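Side-chain contacts in catalase (Corynebacterium glutamicum, PDB 4B7H), which catalyses the breakdown of hydrogen peroxide to water and oxygen at a haem iron and is inhibited by nitric oxide: residues 257-262 / 310-315; 314-317 / 322-325. One frame throughout, in Å; residues are numbered along the deposited sequence.

Interaction 1: residues 257-262 / 310-315; sequences EDLYNA and FILNRN
Asn315 and Tyr260 form the larger part of this buried contact, in which helix 254-264 lies against the end of strand 305-314, a strand of the curled antiparallel sheet that makes the catalase beta-barrel. The CA atoms of the two residues are 6.4 Å apart. Asn315, just past the strand, points toward the helix and lays its amide beside the Tyr260 backbone carbonyl and the CD1 side of its ring, which it approaches obliquely. The side chains cross at about a right angle, yet the ring and amide planes are only 22° apart. A chi1 of 161°, which sets CG opposite the backbone N, sends the Tyr260 ring past the amide to the subunit interface, where its hydroxyl hydrogen-bonds Lys167 of the second subunit.

On the barrel side the contact is apolar. Leu312 points toward the helix, and a methyl of Leu259 meets it, CD1 of Leu259 lying 4.2 Å from CD1 of Leu312. Phe107 packs on Leu259, while Leu103 and Val105 pack on Leu312, so the pair joins the helix to strand 100-108 as well. Between Leu312 and Asn315 the strand is locally distorted by a classic beta bulge, in which Asn313 and Arg314 both lie opposite Phe77 of the neighbouring strand 73-82. Beyond it, the carbon of the Asn315 amide, CG, lies 3.9 Å from Tyr260 CD1 and 4.0 Å from Tyr260 O.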
loop_
_atom_site.group_PDB
_atom_site.type_symbol
_atom_site.label_atom_id
_atom_site.label_comp_id
_atom_site.label_asym_id
_atom_site.label_seq_id
_atom_site.Cartn_x
_atom_site.Cartn_y
_atom_site.Cartn_z
ATOM N N GLU A 257 25.154 -17.821 5.294
ATOM C CA GLU A 257 26.543 -17.705 4.877
ATOM C C GLU A 257 27.087 -19.053 4.414
ATOM O O GLU A 257 27.826 -19.123 3.429
ATOM C CB GLU A 257 27.387 -17.128 6.017
ATOM C CG GLU A 257 28.833 -16.853 5.634
ATOM C CD GLU A 257 29.471 -15.760 6.474
ATOM O OE1 GLU A 257 28.880 -15.351 7.499
ATOM O OE2 GLU A 257 30.567 -15.299 6.100
ATOM N N ASP A 258 26.726 -20.122 5.120
ATOM C CA ASP A 258 27.188 -21.449 4.723
ATOM C C ASP A 258 26.753 -21.817 3.307
ATOM O O ASP A 258 27.551 -22.348 2.525
ATOM C CB ASP A 258 26.689 -22.511 5.698
ATOM C CG ASP A 258 26.903 -23.916 5.176
ATOM O OD1 ASP A 258 27.998 -24.480 5.411
ATOM O OD2 ASP A 258 25.986 -24.455 4.513
ATOM N N LEU A 259 25.492 -21.555 2.977
ATOM C CA LEU A 259 24.995 -21.942 1.658
ATOM C C LEU A 259 25.654 -21.099 0.556
ATOM O O LEU A 259 26.055 -21.643 -0.487
ATOM C CB LEU A 259 23.460 -21.873 1.587
ATOM C CG LEU A 259 22.857 -22.278 0.235
ATOM C CD1 LEU A 259 23.136 -23.747 -0.076
ATOM C CD2 LEU A 259 21.368 -21.995 0.201
ATOM N N TYR A 260 25.788 -19.791 0.796
ATOM C CA TYR A 260 26.454 -18.897 -0.148
ATOM C C TYR A 260 27.876 -19.386 -0.413
ATOM O O TYR A 260 28.300 -19.517 -1.562
ATOM C CB TYR A 260 26.474 -17.450 0.384
ATOM C CG TYR A 260 27.519 -16.570 -0.304
ATOM C CD1 TYR A 260 27.272 -16.015 -1.548
ATOM C CD2 TYR A 260 28.752 -16.312 0.291
ATOM C CE1 TYR A 260 28.212 -15.214 -2.196
ATOM C CE2 TYR A 260 29.705 -15.527 -0.340
ATOM C CZ TYR A 260 29.428 -14.976 -1.585
ATOM O OH TYR A 260 30.371 -14.193 -2.214
ATOM N N ASN A 261 28.610 -19.639 0.662
ATOM C CA ASN A 261 29.998 -20.071 0.550
ATOM C C ASN A 261 30.135 -21.424 -0.148
ATOM O O ASN A 261 31.024 -21.606 -0.978
ATOM C CB ASN A 261 30.657 -20.128 1.931
ATOM C CG ASN A 261 31.002 -18.754 2.481
ATOM O OD1 ASN A 261 31.178 -17.797 1.733
ATOM N ND2 ASN A 261 31.123 -18.662 3.800
ATOM N N ALA A 262 29.254 -22.369 0.178
ATOM C CA ALA A 262 29.319 -23.700 -0.427
ATOM C C ALA A 262 29.189 -23.590 -1.939
ATOM O O ALA A 262 29.962 -24.185 -2.701
ATOM C CB ALA A 262 28.233 -24.597 0.130
ATOM N N PHE A 310 18.142 -33.322 -7.139
ATOM C CA PHE A 310 18.342 -31.925 -7.495
ATOM C C PHE A 310 19.634 -31.404 -6.879
ATOM O O PHE A 310 20.121 -31.931 -5.872
ATOM C CB PHE A 310 17.110 -31.037 -7.207
ATOM C CG PHE A 310 16.825 -30.795 -5.747
ATOM C CD1 PHE A 310 17.541 -29.843 -5.032
ATOM C CD2 PHE A 310 15.791 -31.474 -5.108
ATOM C CE1 PHE A 310 17.256 -29.594 -3.696
ATOM C CE2 PHE A 310 15.503 -31.237 -3.768
ATOM C CZ PHE A 310 16.241 -30.297 -3.063
ATOM N N ILE A 311 20.201 -30.393 -7.525
ATOM C CA ILE A 311 21.492 -29.838 -7.154
ATOM C C ILE A 311 21.369 -28.321 -7.101
ATOM O O ILE A 311 20.663 -27.724 -7.919
ATOM C CB ILE A 311 22.587 -30.290 -8.165
ATOM C CG1 ILE A 311 23.972 -29.778 -7.769
ATOM C CG2 ILE A 311 22.215 -29.908 -9.605
ATOM C CD1 ILE A 311 25.105 -30.399 -8.585
ATOM N N LEU A 312 22.011 -27.702 -6.114
ATOM C CA LEU A 312 22.005 -26.245 -6.023
ATOM C C LEU A 312 23.354 -25.750 -6.525
ATOM O O LEU A 312 24.388 -25.988 -5.881
ATOM C CB LEU A 312 21.763 -25.777 -4.586
ATOM C CG LEU A 312 20.503 -26.333 -3.917
ATOM C CD1 LEU A 312 20.344 -25.774 -2.502
ATOM C CD2 LEU A 312 19.267 -26.039 -4.760
ATOM N N ASN A 313 23.350 -25.078 -7.675
ATOM C CA ASN A 313 24.608 -24.667 -8.297
ATOM C C ASN A 313 24.701 -23.194 -8.698
ATOM O O ASN A 313 25.608 -22.810 -9.432
ATOM C CB ASN A 313 24.947 -25.571 -9.498
ATOM C CG ASN A 313 23.919 -25.475 -10.621
ATOM O OD1 ASN A 313 22.986 -24.663 -10.571
ATOM N ND2 ASN A 313 24.092 -26.305 -11.648
ATOM N N ARG A 314 23.781 -22.366 -8.212
ATOM C CA ARG A 314 23.802 -20.954 -8.561
ATOM C C ARG A 314 23.310 -20.107 -7.399
ATOM O O ARG A 314 22.188 -20.291 -6.919
ATOM C CB ARG A 314 22.939 -20.715 -9.806
ATOM C CG ARG A 314 22.675 -19.230 -10.131
ATOM C CD ARG A 314 23.935 -18.491 -10.613
ATOM N NE ARG A 314 24.434 -19.086 -11.848
ATOM C CZ ARG A 314 25.591 -19.730 -11.969
ATOM N NH1 ARG A 314 26.417 -19.827 -10.934
ATOM N NH2 ARG A 314 25.931 -20.261 -13.139
ATOM N N ASN A 315 24.148 -19.181 -6.945
ATOM C CA ASN A 315 23.735 -18.204 -5.951
ATOM C C ASN A 315 22.859 -17.148 -6.621
ATOM O O ASN A 315 22.993 -16.900 -7.826
ATOM C CB ASN A 315 24.956 -17.524 -5.324
ATOM C CG ASN A 315 25.596 -18.350 -4.218
ATOM O OD1 ASN A 315 26.824 -18.385 -4.074
ATOM N ND2 ASN A 315 24.766 -19.006 -3.423
#

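Interaction 2: residues 314-317 / 322-325; sequences RNPR and QIEQ
Pro316 and Gln322 bring the two backbones to a CA separation of 6.5 Å, where the irregular chain of 314-317 passes the last turn of helix 319-324, which widens into a pi-type turn at 322-324. Gln322 reaches back across this gap. Its side chain is extended beyond CG (chi2 173°), carrying the amide oxygen to the backbone just ahead of the helix. There OE1 lies 2.7 Å from Arg317 N in a weak, bent hydrogen bond with an N-H...O angle of 130°, and also accepts a bond from the backbone N of Asn318. Because NE2 donates to the carbonyl of Val10, both ends of the amide are held and its rotation is fixed.

The first carbons of Arg317 cross this amide at a slant, with CB 3.5 Å from Gln322 OE1 and CG 4.1 Å from Gln322 NE2. The Arg317 chain then bends at chi2 (-73°) and leads its guanidinium away to a salt bridge with Asp11. Next to the polar pair, Pro316 and Ile323 meet through carbon alone: the CG1 branch of Ile323, whose side chain is about 7 Å from a bound haem, comes up to the pyrrolidine ring, 4.0 Å from Pro316 CG and 4.1 Å from Pro316 CB.

Phe77 of strand 73-82 packs on both Pro316 and Ile323, Val10 of helix 7-11 packs on Arg317, and Phe389 of the third subunit touches Arg317 and Gln322. The contact thus lies between strand 73-82, helix 7-11 and a subunit interface.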
loop_
_atom_site.group_PDB
_atom_site.type_symbol
_atom_site.label_atom_id
_atom_site.label_comp_id
_atom_site.label_asym_id
_atom_site.label_seq_id
_atom_site.Cartn_x
_atom_site.Cartn_y
_atom_site.Cartn_z
ATOM N N ARG A 314 23.781 -22.366 -8.212
ATOM C CA ARG A 314 23.802 -20.954 -8.561
ATOM C C ARG A 314 23.310 -20.107 -7.399
ATOM O O ARG A 314 22.188 -20.291 -6.919
ATOM C CB ARG A 314 22.939 -20.715 -9.806
ATOM C CG ARG A 314 22.675 -19.230 -10.131
ATOM C CD ARG A 314 23.935 -18.491 -10.613
ATOM N NE ARG A 314 24.434 -19.086 -11.848
ATOM C CZ ARG A 314 25.591 -19.730 -11.969
ATOM N NH1 ARG A 314 26.417 -19.827 -10.934
ATOM N NH2 ARG A 314 25.931 -20.261 -13.139
ATOM N N ASN A 315 24.148 -19.181 -6.945
ATOM C CA ASN A 315 23.735 -18.204 -5.951
ATOM C C ASN A 315 22.859 -17.148 -6.621
ATOM O O ASN A 315 22.993 -16.900 -7.826
ATOM C CB ASN A 315 24.956 -17.524 -5.324
ATOM C CG ASN A 315 25.596 -18.350 -4.218
ATOM O OD1 ASN A 315 26.824 -18.385 -4.074
ATOM N ND2 ASN A 315 24.766 -19.006 -3.423
ATOM N N PRO A 316 21.959 -16.514 -5.852
ATOM C CA PRO A 316 21.222 -15.397 -6.460
ATOM C C PRO A 316 22.163 -14.272 -6.920
ATOM O O PRO A 316 23.259 -14.117 -6.370
ATOM C CB PRO A 316 20.341 -14.891 -5.309
ATOM C CG PRO A 316 21.023 -15.347 -4.061
ATOM C CD PRO A 316 21.694 -16.647 -4.408
ATOM N N ARG A 317 21.734 -13.503 -7.916
ATOM C CA ARG A 317 22.455 -12.298 -8.322
ATOM C C ARG A 317 22.184 -11.153 -7.347
ATOM O O ARG A 317 23.073 -10.353 -7.065
ATOM C CB ARG A 317 22.029 -11.853 -9.721
ATOM C CG ARG A 317 22.036 -12.928 -10.786
ATOM C CD ARG A 317 23.427 -13.316 -11.200
ATOM N NE ARG A 317 23.424 -14.088 -12.443
ATOM C CZ ARG A 317 24.315 -15.029 -12.732
ATOM N NH1 ARG A 317 25.272 -15.322 -11.862
ATOM N NH2 ARG A 317 24.245 -15.684 -13.884
ATOM N N GLN A 322 15.513 -11.424 -5.724
ATOM C CA GLN A 322 15.296 -12.804 -6.163
ATOM C C GLN A 322 14.922 -13.790 -5.061
ATOM O O GLN A 322 14.357 -14.844 -5.353
ATOM C CB GLN A 322 16.525 -13.305 -6.925
ATOM C CG GLN A 322 16.764 -12.513 -8.194
ATOM C CD GLN A 322 18.055 -12.889 -8.873
ATOM O OE1 GLN A 322 19.082 -13.063 -8.222
ATOM N NE2 GLN A 322 18.012 -13.011 -10.189
ATOM N N ILE A 323 15.255 -13.460 -3.813
ATOM C CA ILE A 323 14.940 -14.319 -2.669
ATOM C C ILE A 323 13.868 -13.676 -1.785
ATOM O O ILE A 323 12.824 -14.281 -1.530
ATOM C CB ILE A 323 16.188 -14.687 -1.832
ATOM C CG1 ILE A 323 17.243 -15.365 -2.712
ATOM C CG2 ILE A 323 15.799 -15.571 -0.658
ATOM C CD1 ILE A 323 16.783 -16.657 -3.379
ATOM N N GLU A 324 14.090 -12.440 -1.339
ATOM C CA GLU A 324 13.067 -11.803 -0.510
ATOM C C GLU A 324 11.739 -11.712 -1.264
ATOM O O GLU A 324 10.678 -11.949 -0.682
ATOM C CB GLU A 324 13.500 -10.425 0.003
ATOM C CG GLU A 324 12.453 -9.746 0.899
ATOM C CD GLU A 324 12.219 -10.455 2.231
ATOM O OE1 GLU A 324 13.105 -11.220 2.684
ATOM O OE2 GLU A 324 11.136 -10.252 2.832
ATOM N N GLN A 325 11.811 -11.404 -2.561
ATOM C CA GLN A 325 10.622 -11.228 -3.399
ATOM C C GLN A 325 10.103 -12.501 -4.077
ATOM O O GLN A 325 9.093 -12.445 -4.788
ATOM C CB GLN A 325 10.878 -10.189 -4.494
ATOM C CG GLN A 325 11.098 -8.791 -3.968
ATOM C CD GLN A 325 11.115 -7.746 -5.066
ATOM O OE1 GLN A 325 10.555 -6.655 -4.903
ATOM N NE2 GLN A 325 11.767 -8.066 -6.194
#

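In the fold
From the N terminus, the first residues to take part are on helix 254-264; the chain then runs along the barrel wall in strand 270-279 and returns in the antiparallel strand 305-314. Interaction 1 closes this long excursion, with 47 residues between its segments. Interaction 2 follows at once and closes a short one: four residues, mostly helical, separate 314-317 from 322-325. Neither contact nests within the other. They overlap at Arg314 and Asn315, one starting where the other finishes, with their centres about 11 Å apart. The stretch leaving the strand is anchored first to the helix before it and then to helix 319-324 after it, tying both helices to the barrel close to neighbouring subunits.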